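Local coordinates for protein metallo-carboxypeptidase (Pseudomonas aeruginosa, PDB 4A39) that probably acts as a zinc-dependent carboxypeptidase of the M14 family, removing residues from the C-terminal end of peptides, at residues Val98-Asp103 with Leu107-Glu112; Leu244-Glu249 with Glu253-Gln258. All coordinates share one frame; numbering follows the deposited sequence.

Contact 1. Residues Val98-Asp103 with Leu107-Glu112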
# COMPACT_ATOMS: atom_id res chain seq x y z
N VAL A 98 -16.13 -11.59 -4.75
CA VAL A 98 -16.93 -12.50 -5.56
C VAL A 98 -16.25 -13.86 -5.66
O VAL A 98 -15.03 -13.97 -5.58
CB VAL A 98 -17.14 -11.94 -6.99
CG1 VAL A 98 -17.99 -10.67 -6.94
CG2 VAL A 98 -15.80 -11.65 -7.65
N PRO A 99 -17.05 -14.93 -5.82
CA PRO A 99 -16.52 -16.29 -5.92
C PRO A 99 -15.42 -16.39 -6.98
O PRO A 99 -15.64 -16.03 -8.14
CB PRO A 99 -17.75 -17.12 -6.29
CG PRO A 99 -18.85 -16.39 -5.58
CD PRO A 99 -18.52 -14.93 -5.86
N SER A 100 -14.25 -16.88 -6.58
CA SER A 100 -13.13 -17.00 -7.50
C SER A 100 -12.40 -18.33 -7.34
O SER A 100 -12.39 -18.90 -6.25
CB SER A 100 -12.14 -15.85 -7.27
OG SER A 100 -12.81 -14.60 -7.26
N GLN A 101 -11.80 -18.81 -8.42
CA GLN A 101 -11.05 -20.06 -8.41
C GLN A 101 -9.82 -19.87 -9.28
O GLN A 101 -9.80 -18.99 -10.15
CB GLN A 101 -11.86 -21.23 -8.97
CG GLN A 101 -13.29 -21.35 -8.46
CD GLN A 101 -14.24 -20.39 -9.15
OE1 GLN A 101 -14.18 -20.22 -10.38
NE2 GLN A 101 -15.13 -19.79 -8.39
N TYR A 102 -8.80 -20.70 -9.07
CA TYR A 102 -7.57 -20.62 -9.85
C TYR A 102 -7.10 -21.99 -10.33
O TYR A 102 -6.99 -22.93 -9.55
CB TYR A 102 -6.46 -19.97 -9.01
CG TYR A 102 -5.13 -19.84 -9.73
CD1 TYR A 102 -5.00 -19.00 -10.84
CD2 TYR A 102 -4.03 -20.59 -9.33
CE1 TYR A 102 -3.78 -18.90 -11.52
CE2 TYR A 102 -2.81 -20.50 -10.00
CZ TYR A 102 -2.69 -19.66 -11.10
OH TYR A 102 -1.49 -19.57 -11.77
N ASP A 103 -6.83 -22.09 -11.63
CA ASP A 103 -6.31 -23.32 -12.22
C ASP A 103 -5.40 -22.99 -13.40
O ASP A 103 -5.04 -21.84 -13.60
CB ASP A 103 -7.46 -24.25 -12.66
CG ASP A 103 -8.41 -23.60 -13.63
OD1 ASP A 103 -7.96 -22.76 -14.44
OD2 ASP A 103 -9.61 -23.94 -13.60
N LEU A 107 -7.22 -17.16 -13.56
CA LEU A 107 -8.09 -16.79 -12.45
C LEU A 107 -9.50 -16.66 -12.99
O LEU A 107 -9.71 -16.02 -14.02
CB LEU A 107 -7.67 -15.44 -11.85
CG LEU A 107 -8.54 -14.95 -10.68
CD1 LEU A 107 -8.22 -15.77 -9.44
CD2 LEU A 107 -8.29 -13.48 -10.40
N HIS A 108 -10.46 -17.27 -12.30
CA HIS A 108 -11.85 -17.21 -12.71
C HIS A 108 -12.70 -16.63 -11.58
O HIS A 108 -12.44 -16.88 -10.41
CB HIS A 108 -12.39 -18.62 -13.02
CG HIS A 108 -11.53 -19.41 -13.95
ND1 HIS A 108 -10.59 -20.32 -13.51
CD2 HIS A 108 -11.47 -19.43 -15.30
CE1 HIS A 108 -9.98 -20.85 -14.55
NE2 HIS A 108 -10.49 -20.33 -15.65
N PHE A 109 -13.71 -15.85 -11.95
CA PHE A 109 -14.64 -15.31 -10.96
C PHE A 109 -16.00 -15.12 -11.62
O PHE A 109 -16.09 -14.85 -12.82
CB PHE A 109 -14.10 -14.03 -10.29
CG PHE A 109 -13.57 -12.98 -11.24
CD1 PHE A 109 -14.41 -11.98 -11.73
CD2 PHE A 109 -12.22 -12.94 -11.56
CE1 PHE A 109 -13.91 -10.95 -12.52
CE2 PHE A 109 -11.70 -11.91 -12.36
CZ PHE A 109 -12.55 -10.92 -12.84
N GLN A 110 -17.06 -15.30 -10.83
CA GLN A 110 -18.42 -15.18 -11.35
C GLN A 110 -19.30 -14.21 -10.58
O GLN A 110 -19.14 -14.00 -9.37
CB GLN A 110 -19.10 -16.56 -11.35
CG GLN A 110 -18.33 -17.69 -12.03
CD GLN A 110 -17.22 -18.27 -11.16
OE1 GLN A 110 -17.43 -18.55 -9.98
NE2 GLN A 110 -16.05 -18.46 -11.75
N LEU A 111 -20.26 -13.63 -11.30
CA LEU A 111 -21.20 -12.69 -10.71
C LEU A 111 -22.46 -12.58 -11.56
O LEU A 111 -22.40 -12.54 -12.78
CB LEU A 111 -20.58 -11.29 -10.60
CG LEU A 111 -21.53 -10.18 -10.12
CD1 LEU A 111 -21.87 -10.40 -8.64
CD2 LEU A 111 -20.87 -8.82 -10.31
N GLU A 112 -23.62 -12.57 -10.89
CA GLU A 112 -24.88 -12.36 -11.59
C GLU A 112 -25.18 -10.93 -11.12
O GLU A 112 -25.75 -10.73 -10.04
CB GLU A 112 -25.97 -13.31 -11.09
CG GLU A 112 -27.27 -13.17 -11.87
CD GLU A 112 -28.38 -14.04 -11.33
OE1 GLU A 112 -28.13 -15.23 -11.08
OE2 GLU A 112 -29.51 -13.52 -11.17
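Q101 and Q110 reach for each other from opposite directions and pair their terminal amides on one face of a β hairpin. Two hydrogen bonds close the pair: Q110 NE2 donates to Q101 OE1 at 2.9 Å, and Q101 NE2 returns a bond of 3.1 Å to Q110 OE1. Both use an in-plane carbonyl lone pair, and with the amide planes 24° apart the two bonds together hold both amides nearly coplanar and restrain their rotation. Matching bends make this possible, since CG lies anti to the carbonyl carbon in both residues and each chain turns sharply at chi2 (80° in Q101, 79° in Q110). H108 shares this face; its CB lies 3.6 Å from Q101 OE1, and its ring NE2 is hydrogen-bonded to D105. Underneath, Q101 and H108 form an antiparallel hydrogen-bonded pair, with H108 N 2.8 Å from Q101 O. The other face carries S100, Y102, L107 and F109. There S100 OG sits 3.3 Å from F109 CB while bonding to V98 O and A86 N. Strand 106-111 lies between 96-103 and 65-69 in the N-terminal domain's mixed sheet, and the F109 ring meets F67 of adjacent strand 65-69 and F120 of the more distant strand 118-121.

Contact 2. Residues Leu244-Glu249 with Glu253-Gln258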
# COMPACT_ATOMS: atom_id res chain seq x y z
N LEU A 244 19.77 1.95 -2.39
CA LEU A 244 21.21 1.93 -2.23
C LEU A 244 21.85 2.86 -3.26
O LEU A 244 22.87 3.50 -2.99
CB LEU A 244 21.74 0.50 -2.41
CG LEU A 244 23.21 0.25 -2.06
CD1 LEU A 244 23.47 0.66 -0.61
CD2 LEU A 244 23.52 -1.22 -2.26
N GLU A 245 21.23 2.95 -4.43
CA GLU A 245 21.74 3.80 -5.51
C GLU A 245 20.61 4.51 -6.26
O GLU A 245 20.32 4.18 -7.42
CB GLU A 245 22.56 2.95 -6.48
CG GLU A 245 23.72 2.22 -5.83
CD GLU A 245 24.41 1.24 -6.76
OE1 GLU A 245 23.74 0.31 -7.26
OE2 GLU A 245 25.63 1.41 -7.00
N PRO A 246 19.98 5.50 -5.62
CA PRO A 246 18.88 6.26 -6.23
C PRO A 246 19.36 7.17 -7.36
O PRO A 246 20.54 7.52 -7.45
CB PRO A 246 18.30 7.04 -5.06
CG PRO A 246 19.49 7.29 -4.21
CD PRO A 246 20.22 5.96 -4.24
N SER A 247 18.43 7.56 -8.23
CA SER A 247 18.73 8.39 -9.38
C SER A 247 17.70 9.50 -9.57
O SER A 247 16.50 9.25 -9.58
CB SER A 247 18.79 7.52 -10.63
OG SER A 247 18.77 8.30 -11.80
N ALA A 248 18.17 10.73 -9.74
CA ALA A 248 17.27 11.85 -9.94
C ALA A 248 16.58 11.67 -11.30
O ALA A 248 15.51 12.23 -11.53
CB ALA A 248 18.05 13.16 -9.92
N GLU A 249 17.20 10.87 -12.16
CA GLU A 249 16.67 10.62 -13.49
C GLU A 249 15.76 9.40 -13.58
O GLU A 249 14.66 9.48 -14.14
CB GLU A 249 17.84 10.45 -14.48
CG GLU A 249 17.41 10.17 -15.91
CD GLU A 249 18.60 10.09 -16.87
OE1 GLU A 249 19.75 10.14 -16.40
OE2 GLU A 249 18.37 9.96 -18.09
N GLU A 253 11.51 9.74 -7.39
CA GLU A 253 10.63 9.60 -6.24
C GLU A 253 11.42 9.25 -4.99
O GLU A 253 11.19 9.80 -3.91
CB GLU A 253 9.58 8.52 -6.52
CG GLU A 253 8.68 8.83 -7.72
CD GLU A 253 9.20 8.30 -9.05
OE1 GLU A 253 10.35 7.80 -9.12
OE2 GLU A 253 8.45 8.39 -10.04
N VAL A 254 12.37 8.32 -5.13
CA VAL A 254 13.20 7.90 -4.01
C VAL A 254 14.30 8.91 -3.73
O VAL A 254 14.64 9.18 -2.57
CB VAL A 254 13.80 6.50 -4.28
CG1 VAL A 254 14.86 6.17 -3.24
CG2 VAL A 254 12.69 5.46 -4.24
N TRP A 255 14.86 9.48 -4.79
CA TRP A 255 15.92 10.48 -4.65
C TRP A 255 15.42 11.65 -3.80
O TRP A 255 16.14 12.17 -2.94
CB TRP A 255 16.34 10.98 -6.04
CG TRP A 255 17.39 12.05 -6.02
CD1 TRP A 255 17.19 13.39 -5.89
CD2 TRP A 255 18.80 11.85 -6.10
NE1 TRP A 255 18.40 14.05 -5.88
CE2 TRP A 255 19.41 13.13 -6.01
CE3 TRP A 255 19.62 10.73 -6.23
CZ2 TRP A 255 20.79 13.31 -6.05
CZ3 TRP A 255 21.00 10.90 -6.27
CH2 TRP A 255 21.57 12.18 -6.18
N PHE A 256 14.17 12.04 -4.04
CA PHE A 256 13.52 13.13 -3.32
C PHE A 256 13.45 12.84 -1.82
O PHE A 256 13.90 13.64 -1.00
CB PHE A 256 12.11 13.34 -3.87
CG PHE A 256 11.22 14.16 -2.97
CD1 PHE A 256 11.54 15.47 -2.65
CD2 PHE A 256 10.03 13.62 -2.47
CE1 PHE A 256 10.71 16.24 -1.83
CE2 PHE A 256 9.19 14.38 -1.66
CZ PHE A 256 9.53 15.69 -1.34
N VAL A 257 12.88 11.70 -1.47
CA VAL A 257 12.74 11.35 -0.06
C VAL A 257 14.08 11.26 0.67
O VAL A 257 14.20 11.76 1.79
CB VAL A 257 11.97 10.02 0.11
CG1 VAL A 257 11.87 9.66 1.59
CG2 VAL A 257 10.58 10.18 -0.48
N GLN A 258 15.08 10.64 0.05
CA GLN A 258 16.38 10.53 0.68
C GLN A 258 17.02 11.89 0.96
O GLN A 258 17.69 12.07 1.97
CB GLN A 258 17.33 9.67 -0.16
CG GLN A 258 17.05 8.17 -0.02
CD GLN A 258 18.15 7.29 -0.60
OE1 GLN A 258 19.32 7.67 -0.61
NE2 GLN A 258 17.77 6.11 -1.08
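A248 lays its methyl group on the indole of W255, with CB 4.0 Å from the centroid of the five-membered ring and 1° off the ring normal, a CH-pi contact over the face. The backbone of P246 meets the same side chain differently: its O is 3.6 Å from W255 CE3, at the edge of the indole and near its plane. With CG anti to the backbone N (chi1 178°), W255 projects from the helix to meet both residues. The P246 ring packs on V254 and Q258, which stand one helical turn apart, with its CB 4.0 Å from V254 CG1 and its CG 3.6 Å from Q258 OE1. Q258 crosses the proline at about a right angle, extended beyond CG, and its NE2 is hydrogen-bonded to W243 O, which ties the residue just ahead of 244-249 to the helix. No hydrogen bond joins 244-249 to 253-258 directly. Polar support comes instead from S247, whose N bonds to S251 OG and whose OG accepts from R250 N, holding the turn into the helix. The loop thus folds back along helix 252-264, whose F256 touches I158 and L160 of strand 157-163 in the catalytic domain's sheet.

In the fold
From the N terminus, the chain first forms contact 1, the hairpin of strands 96-103 and 106-111, turning at residues 104-105 within the N-terminal β domain. It then passes through strand 118-121 of the same sheet and into the zinc carboxypeptidase region, running through several strands and helices before contact 2 makes a short closure, packing the last part of the long loop that follows helix 222-226 onto the first half of helix 252-264. The two closures are in series, neither nested nor crossed. The centres of contact 1 and contact 2 are about 40 Å apart, on opposite sides of the chain's centre. Contact 1 is remote from the annotated sites, whereas the V254 side chain in contact 2 comes about 9 Å from that of zinc ligand H180.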